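Local coordinates for hypothetical protein PA3352 (Pseudomonas aeruginosa, PDB 2FUP), which is a putative flagella synthesis protein of the FlgN family and, like its relatives, probably acts as a chaperone for flagellar hook-associated proteins before their export, at residues A[9-14]-A[59-64]; A[30-33]-A[39-42]. One frame throughout, in Å; residues are numbered along the deposited sequence. Where two conformers were deposited one is given.

Contact 1 of 2, residues A[9-14]-A[59-64]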
loop_
_atom_site.group_PDB
_atom_site.type_symbol
_atom_site.label_atom_id
_atom_site.label_comp_id
_atom_site.label_asym_id
_atom_site.label_seq_id
_atom_site.Cartn_x
_atom_site.Cartn_y
_atom_site.Cartn_z
ATOM N N LEU A 9 7.016 -0.474 -12.375
ATOM C CA LEU A 9 5.780 0.221 -12.598
ATOM C C LEU A 9 4.587 -0.692 -12.380
ATOM O O LEU A 9 3.573 -0.264 -11.829
ATOM C CB LEU A 9 5.773 0.857 -13.988
ATOM C CG LEU A 9 4.563 1.756 -14.309
ATOM C CD1 LEU A 9 4.435 2.943 -13.380
ATOM C CD2 LEU A 9 4.757 2.280 -15.769
ATOM N N ASP A 10 4.703 -1.960 -12.737
ATOM C CA ASP A 10 3.607 -2.931 -12.526
ATOM C C ASP A 10 3.372 -3.093 -11.050
ATOM O O ASP A 10 2.226 -3.163 -10.602
ATOM C CB ASP A 10 3.949 -4.261 -13.165
ATOM C CG ASP A 10 2.817 -5.214 -13.132
ATOM O OD1 ASP A 10 1.787 -4.953 -13.751
ATOM O OD2 ASP A 10 3.001 -6.313 -12.563
ATOM N N LEU A 11 4.446 -3.150 -10.264
ATOM C CA LEU A 11 4.264 -3.289 -8.804
ATOM C C LEU A 11 3.561 -2.099 -8.205
ATOM O O LEU A 11 2.712 -2.225 -7.329
ATOM C CB LEU A 11 5.626 -3.489 -8.144
ATOM C CG LEU A 11 6.299 -4.823 -8.429
ATOM C CD1 LEU A 11 7.762 -4.802 -8.078
ATOM C CD2 LEU A 11 5.645 -5.944 -7.723
ATOM N N PHE A 12 3.909 -0.911 -8.651
ATOM C CA PHE A 12 3.202 0.258 -8.178
ATOM C C PHE A 12 1.745 0.202 -8.595
ATOM O O PHE A 12 0.881 0.542 -7.785
ATOM C CB PHE A 12 3.818 1.551 -8.721
ATOM C CG PHE A 12 4.998 2.033 -7.943
ATOM C CD1 PHE A 12 4.911 2.392 -6.613
ATOM C CD2 PHE A 12 6.242 2.166 -8.539
ATOM C CE1 PHE A 12 5.999 2.826 -5.903
ATOM C CE2 PHE A 12 7.373 2.610 -7.794
ATOM C CZ PHE A 12 7.237 2.953 -6.460
ATOM N N ALA A 13 1.465 -0.143 -9.847
ATOM C CA ALA A 13 0.064 -0.202 -10.326
ATOM C C ALA A 13 -0.726 -1.207 -9.495
ATOM O O ALA A 13 -1.838 -0.937 -9.071
ATOM C CB ALA A 13 0.014 -0.588 -11.825
ATOM N N GLU A 14 -0.170 -2.377 -9.281
ATOM C CA GLU A 14 -0.851 -3.378 -8.474
ATOM C C GLU A 14 -1.110 -2.881 -7.059
ATOM O O GLU A 14 -2.207 -3.024 -6.522
ATOM C CB GLU A 14 -0.004 -4.646 -8.369
ATOM C CG GLU A 14 0.111 -5.425 -9.651
ATOM C CD GLU A 14 0.945 -6.713 -9.557
ATOM O OE1 GLU A 14 1.330 -7.100 -8.403
ATOM O OE2 GLU A 14 1.183 -7.332 -10.652
ATOM N N GLY A 59 5.821 -4.477 -1.446
ATOM C CA GLY A 59 6.788 -3.561 -0.924
ATOM C C GLY A 59 8.192 -4.088 -0.913
ATOM O O GLY A 59 9.152 -3.349 -1.148
ATOM N N ARG A 60 8.285 -5.352 -0.521
ATOM C CA ARG A 60 9.601 -6.018 -0.496
ATOM C C ARG A 60 10.168 -6.127 -1.891
ATOM O O ARG A 60 11.402 -6.067 -2.058
ATOM C CB ARG A 60 9.615 -7.357 0.201
ATOM C CG ARG A 60 9.460 -7.205 1.735
ATOM C CD ARG A 60 9.667 -8.521 2.393
ATOM N NE ARG A 60 10.020 -8.399 3.797
ATOM C CZ ARG A 60 9.815 -9.362 4.702
ATOM N NH1 ARG A 60 9.129 -10.453 4.374
ATOM N NH2 ARG A 60 10.210 -9.198 5.967
ATOM N N ALA A 61 9.309 -6.322 -2.885
ATOM C CA ALA A 61 9.756 -6.423 -4.295
ATOM C C ALA A 61 10.291 -5.082 -4.746
ATOM O O ALA A 61 11.369 -4.995 -5.346
ATOM C CB ALA A 61 8.636 -6.890 -5.143
ATOM N N ARG A 62 9.516 -4.006 -4.492
ATOM C CA ARG A 62 9.983 -2.677 -4.905
ATOM C C ARG A 62 11.308 -2.319 -4.223
ATOM O O ARG A 62 12.244 -1.751 -4.836
ATOM C CB ARG A 62 8.954 -1.580 -4.590
ATOM C CG ARG A 62 7.737 -1.802 -5.470
ATOM C CD ARG A 62 6.954 -0.508 -5.571
ATOM N NE ARG A 62 6.586 -0.186 -4.207
ATOM C CZ ARG A 62 5.562 -0.753 -3.593
ATOM N NH1 ARG A 62 4.735 -1.516 -4.265
ATOM N NH2 ARG A 62 5.336 -0.525 -2.333
ATOM N N ALA A 63 11.408 -2.641 -2.923
ATOM C CA ALA A 63 12.637 -2.335 -2.171
ATOM C C ALA A 63 13.828 -3.089 -2.789
ATOM O O ALA A 63 14.944 -2.532 -2.903
ATOM C CB ALA A 63 12.498 -2.745 -0.662
ATOM N N GLU A 64 13.608 -4.374 -3.177
ATOM C CA GLU A 64 14.682 -5.166 -3.751
ATOM C C GLU A 64 15.147 -4.621 -5.102
ATOM O O GLU A 64 16.345 -4.576 -5.392
ATOM C CB GLU A 64 14.283 -6.641 -3.849
ATOM C CG GLU A 64 15.373 -7.612 -4.362
ATOM C CD GLU A 64 16.653 -7.680 -3.533
ATOM O OE1 GLU A 64 16.553 -7.397 -2.319
ATOM O OE2 GLU A 64 17.753 -8.067 -4.095
#
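The Phe12 ring carries Arg62 on one face. Arg62 CD stands almost straight above the middle of that ring, 3.5 Å from its centroid. This is a CH-pi contact. The guanidinium beyond it is turned only 22° from the ring plane. Arg62 NE lies 3.5 Å from Phe12 CE1, and that ring carbon sits obliquely to the guanidinium. At the guanidinium edge, near its plane, is the backbone oxygen of Leu11. Arg62 NH1 and Leu11 O are 3.7 Å apart, and no hydrogen bond joins them. The stronger partner of NH1 is Asp15, one turn after Leu11 on helix 7-34, which makes a salt bridge to it. Arg62 takes two conformations, and the contacts described are those of one.

The Arg62 chain is extended as far as CD, which lands on the ring. The bend at chi3 (-60°) then swings NE toward Phe12 CE1. Arg62 CG lies 3.8 Å from Leu11 CB, and the two side chains run past each other in opposite directions. Leu11 CD1 goes on to meet Ala61 CB at 3.7 Å.

Helix 7-34 and helix 39-68 run antiparallel here, with segment axes 9.9 Å apart at closest approach and an angle of 154° between their directions. They belong to the elongated helical bundle of this FlgN-family protein. Helix 88-114 closes the same region: Arg94 touches Phe12 and Leu98 touches Arg62. A 2-methyl-2,4-pentanediol molecule, probably from the crystallisation liquor, also lies against Phe12.

One arginine thus works in two ways. Its methylenes pack against Leu11 and Phe12, while its charged end is held by Asp15. The salt bridge would probably repay part of the solvation that end loses between the helices, and an aromatic face is no hostile neighbour for a cation.

Contact 2 of 2, residues A[30-33]-A[39-42]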
loop_
_atom_site.group_PDB
_atom_site.type_symbol
_atom_site.label_atom_id
_atom_site.label_comp_id
_atom_site.label_asym_id
_atom_site.label_seq_id
_atom_site.Cartn_x
_atom_site.Cartn_y
_atom_site.Cartn_z
ATOM N N PHE A 30 -15.609 0.783 9.223
ATOM C CA PHE A 30 -16.088 1.960 9.962
ATOM C C PHE A 30 -17.607 1.991 9.965
ATOM O O PHE A 30 -18.265 2.168 11.023
ATOM C CB PHE A 30 -15.496 3.226 9.335
ATOM C CG PHE A 30 -15.971 4.458 9.929
ATOM C CD1 PHE A 30 -15.703 4.740 11.235
ATOM C CD2 PHE A 30 -16.661 5.367 9.140
ATOM C CE1 PHE A 30 -16.159 5.941 11.804
ATOM C CE2 PHE A 30 -17.145 6.553 9.692
ATOM C CZ PHE A 30 -16.898 6.834 11.006
ATOM N N GLN A 31 -18.201 1.776 8.788
ATOM C CA GLN A 31 -19.671 1.795 8.723
ATOM C C GLN A 31 -20.299 0.698 9.573
ATOM O O GLN A 31 -21.305 0.844 10.270
ATOM C CB GLN A 31 -20.137 1.651 7.285
ATOM C CG GLN A 31 -19.749 2.841 6.454
ATOM C CD GLN A 31 -20.126 2.686 4.999
ATOM O OE1 GLN A 31 -21.249 2.270 4.645
ATOM N NE2 GLN A 31 -19.185 2.988 4.135
ATOM N N ALA A 32 -19.711 -0.490 9.458
ATOM C CA ALA A 32 -20.163 -1.594 10.272
ATOM C C ALA A 32 -20.067 -1.299 11.753
ATOM O O ALA A 32 -20.966 -1.663 12.498
ATOM C CB ALA A 32 -19.332 -2.836 9.978
ATOM N N LEU A 33 -18.933 -0.751 12.186
ATOM C CA LEU A 33 -18.773 -0.382 13.602
ATOM C C LEU A 33 -19.820 0.619 14.055
ATOM O O LEU A 33 -20.403 0.476 15.152
ATOM C CB LEU A 33 -17.414 0.224 13.835
ATOM C CG LEU A 33 -16.258 -0.730 13.775
ATOM C CD1 LEU A 33 -14.957 0.039 13.731
ATOM C CD2 LEU A 33 -16.221 -1.782 14.841
ATOM N N PRO A 39 -21.351 -9.422 12.899
ATOM C CA PRO A 39 -20.893 -10.566 12.063
ATOM C C PRO A 39 -20.024 -10.230 10.876
ATOM O O PRO A 39 -19.125 -10.999 10.518
ATOM C CB PRO A 39 -22.192 -11.223 11.606
ATOM C CG PRO A 39 -23.179 -10.854 12.649
ATOM C CD PRO A 39 -22.822 -9.425 13.043
ATOM N N VAL A 40 -20.220 -9.045 10.289
ATOM C CA VAL A 40 -19.473 -8.666 9.115
ATOM C C VAL A 40 -18.041 -8.333 9.412
ATOM O O VAL A 40 -17.202 -8.362 8.548
ATOM C CB VAL A 40 -20.162 -7.493 8.377
ATOM C CG1 VAL A 40 -20.049 -6.170 9.113
ATOM C CG2 VAL A 40 -19.714 -7.427 6.966
ATOM N N LEU A 41 -17.789 -7.989 10.675
ATOM C CA LEU A 41 -16.414 -7.553 10.994
ATOM C C LEU A 41 -15.395 -8.660 10.736
ATOM O O LEU A 41 -14.308 -8.373 10.190
ATOM C CB LEU A 41 -16.322 -7.086 12.411
ATOM C CG LEU A 41 -17.174 -5.861 12.711
ATOM C CD1 LEU A 41 -17.086 -5.679 14.235
ATOM C CD2 LEU A 41 -16.836 -4.606 11.987
ATOM N N GLN A 42 -15.737 -9.904 11.094
ATOM C CA GLN A 42 -14.834 -11.025 10.785
ATOM C C GLN A 42 -14.590 -11.203 9.298
ATOM O O GLN A 42 -13.480 -11.514 8.858
ATOM C CB GLN A 42 -15.364 -12.339 11.369
ATOM C CG GLN A 42 -14.514 -13.582 11.046
ATOM C CD GLN A 42 -15.059 -14.819 11.747
ATOM O OE1 GLN A 42 -16.233 -14.871 12.152
ATOM N NE2 GLN A 42 -14.207 -15.832 11.891
#
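Leu41 of helix 39-68 packs on Ala32 and Leu33, near the end of helix 7-34. Its CB makes no close contact across the pair. CG stands beside the backbone N and anti to the carbonyl carbon (chi1 -63°), which carries it toward helix 7-34 before the chain divides. Leu41 CD2 lies 3.7 Å from Ala32 CB and 4.1 Å from Leu33 CD2. The other branch meets the same Leu33 methyl, with 4.0 Å between Leu41 CD1 and Leu33 CD2. The two leucines cross at about a right angle, and one methyl of Leu33 meets both branches of Leu41.

The contact belongs to a helical hairpin. Helix 7-34 ends just beyond Leu33, a short connection follows, and helix 39-68 sets off alongside it. Ala32 and Leu41 form the nearest backbone pair, with 7.1 Å between Ala32 CA and Leu41 CA.

Val40 adds a second touch on Ala32. Val40 CG1 sits between the backbone N and the carbonyl carbon (chi1 72°) and lies 3.5 Å from Ala32 CB. The small Ala32 side chain therefore meets one methyl each from Val40 and Leu41. Asn112 of helix 88-114 also touches Leu33, and Asn119 touches Leu41.

Both contacts join helix 7-34 to helix 39-68, and their centres are 30 Å apart. Contact 2 lies within the loop that contact 1 closes. It sits by the short turn of the hairpin, and its centre is about 22 Å from the centre of the chain. Contact 1 lies on the other side of the chain's centre, with its own centre about 10 Å from it. Neither is fully buried: two of the four touching residues are buried in contact 1, and one of four in contact 2. Their chemistry differs. Contact 2 is purely aliphatic, methyl on methyl. Contact 1 buries more surface, 224 against 144 Å², and combines aliphatic, aromatic and charged groups.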